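Local coordinates for protein 6-phospho-beta-glucosidase BglT (Thermotoga maritima, PDB 1UP7) that hydrolyses cellobiose 6'-phosphate to glucose 6-phosphate and glucose, as a family 4 glycosidase that depends on NAD+ and manganese, at residues I46-D49 against F50-L54. Residues are numbered along the deposited sequence; the frame is centred on the assembly and turned at random.
Sequences IVVD and FVKRL
Four consecutive i to i+4 hydrogen bonds carry one alpha-helical turn into the next: F50 N to I46 O, V51 N to V47 O, K52 N to V48 O, the shortest at 2.8 Å, and R53 N to D49 O, the longest at 3.3 Å. The helix, 41-55, is the crossover of a beta-alpha-beta unit between strands 33-37 and 60-63 of the Rossmann-type NAD-binding domain, and it illustrates how such a helix sorts its faces. V47 CG1 comes to 4.5 Å from V51 CG2, and both valines rest on T15 of helix 15-25; V48 leans on V61 and I63, while F50 touches P16 and its ring meets that of Y278. Next to V48, the exposed K52, which also touches V61, bends at its last torsion (chi4 100°) and brings NZ to 4.2 Å from D49 OD1, beyond a salt bridge; D49 OD1 instead pairs with K45. Bends at chi2 (138°) and chi3 (56°) turn R53 back, so that NH1 lies 3.5 Å from D49 O, while NH2 bonds the carbonyls of Y278 and A281. Shortening R53 to an alanine would probably cost those carbonyls this donor, though V47 and F50 would still touch Y278. One face of the R53 guanidinium meets F50 CA, 3.5 Å from its plane and offset toward the rim.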
loop_
_atom_site.group_PDB
_atom_site.type_symbol
_atom_site.label_atom_id
_atom_site.label_comp_id
_atom_site.label_asym_id
_atom_site.label_seq_id
_atom_site.Cartn_x
_atom_site.Cartn_y
_atom_site.Cartn_z
ATOM N N ILE A 46 -38.104 7.259 35.115
ATOM C CA ILE A 46 -39.122 6.237 34.871
ATOM C C ILE A 46 -38.469 4.951 34.361
ATOM O O ILE A 46 -38.749 3.871 34.875
ATOM C CB ILE A 46 -40.215 6.724 33.872
ATOM C CG1 ILE A 46 -41.161 7.732 34.535
ATOM C CG2 ILE A 46 -41.023 5.550 33.295
ATOM C CD1 ILE A 46 -41.632 8.827 33.539
ATOM N N VAL A 47 -37.586 5.075 33.382
ATOM C CA VAL A 47 -36.923 3.920 32.813
ATOM C C VAL A 47 -36.021 3.208 33.828
ATOM O O VAL A 47 -36.070 1.983 33.929
ATOM C CB VAL A 47 -36.156 4.295 31.525
ATOM C CG1 VAL A 47 -35.462 3.073 30.954
ATOM C CG2 VAL A 47 -37.100 4.918 30.511
ATOM N N VAL A 48 -35.231 3.976 34.584
ATOM C CA VAL A 48 -34.318 3.414 35.586
ATOM C C VAL A 48 -35.056 2.773 36.783
ATOM O O VAL A 48 -34.589 1.763 37.341
ATOM C CB VAL A 48 -33.235 4.413 36.016
ATOM C CG1 VAL A 48 -32.451 3.905 37.233
ATOM C CG2 VAL A 48 -32.292 4.671 34.837
ATOM N N ASP A 49 -36.217 3.313 37.152
ATOM C CA ASP A 49 -37.009 2.684 38.204
ATOM C C ASP A 49 -37.491 1.316 37.742
ATOM O O ASP A 49 -37.516 0.369 38.517
ATOM C CB ASP A 49 -38.239 3.497 38.596
ATOM C CG ASP A 49 -37.917 4.649 39.512
ATOM O OD1 ASP A 49 -36.779 4.721 40.018
ATOM O OD2 ASP A 49 -38.741 5.555 39.765
ATOM N N PHE A 50 -37.901 1.224 36.476
ATOM C CA PHE A 50 -38.253 -0.056 35.878
ATOM C C PHE A 50 -37.022 -0.989 35.839
ATOM O O PHE A 50 -37.124 -2.153 36.229
ATOM C CB PHE A 50 -38.897 0.151 34.493
ATOM C CG PHE A 50 -39.201 -1.124 33.725
ATOM C CD1 PHE A 50 -39.780 -2.229 34.339
ATOM C CD2 PHE A 50 -38.951 -1.191 32.361
ATOM C CE1 PHE A 50 -40.079 -3.397 33.608
ATOM C CE2 PHE A 50 -39.259 -2.345 31.628
ATOM C CZ PHE A 50 -39.811 -3.451 32.260
ATOM N N VAL A 51 -35.874 -0.462 35.423
ATOM C CA VAL A 51 -34.616 -1.205 35.444
ATOM C C VAL A 51 -34.310 -1.826 36.805
ATOM O O VAL A 51 -33.975 -3.024 36.870
ATOM C CB VAL A 51 -33.397 -0.348 34.957
ATOM C CG1 VAL A 51 -32.066 -1.065 35.248
ATOM C CG2 VAL A 51 -33.521 -0.049 33.499
ATOM N N LYS A 52 -34.445 -1.027 37.873
ATOM C CA LYS A 52 -34.199 -1.486 39.245
ATOM C C LYS A 52 -35.090 -2.660 39.605
ATOM O O LYS A 52 -34.678 -3.572 40.334
ATOM C CB LYS A 52 -34.426 -0.363 40.266
ATOM C CG LYS A 52 -33.308 0.666 40.356
ATOM C CD LYS A 52 -33.459 1.525 41.591
ATOM C CE LYS A 52 -32.390 2.626 41.639
ATOM N NZ LYS A 52 -32.828 4.006 41.184
ATOM N N ARG A 53 -36.322 -2.627 39.117
ATOM C CA ARG A 53 -37.281 -3.709 39.346
ATOM C C ARG A 53 -36.807 -5.000 38.643
ATOM O O ARG A 53 -36.977 -6.090 39.177
ATOM C CB ARG A 53 -38.651 -3.309 38.824
ATOM C CG ARG A 53 -39.767 -3.222 39.840
ATOM C CD ARG A 53 -40.710 -2.025 39.712
ATOM N NE ARG A 53 -41.348 -1.891 38.399
ATOM C CZ ARG A 53 -41.465 -0.732 37.721
ATOM N NH1 ARG A 53 -41.000 0.400 38.212
ATOM N NH2 ARG A 53 -42.065 -0.705 36.546
ATOM N N LEU A 54 -36.204 -4.878 37.458
ATOM C CA LEU A 54 -35.691 -6.044 36.734
ATOM C C LEU A 54 -34.372 -6.583 37.280
ATOM O O LEU A 54 -34.120 -7.789 37.201
ATOM C CB LEU A 54 -35.490 -5.776 35.222
ATOM C CG LEU A 54 -36.665 -5.325 34.351
ATOM C CD1 LEU A 54 -36.160 -4.515 33.187
ATOM C CD2 LEU A 54 -37.542 -6.497 33.893
#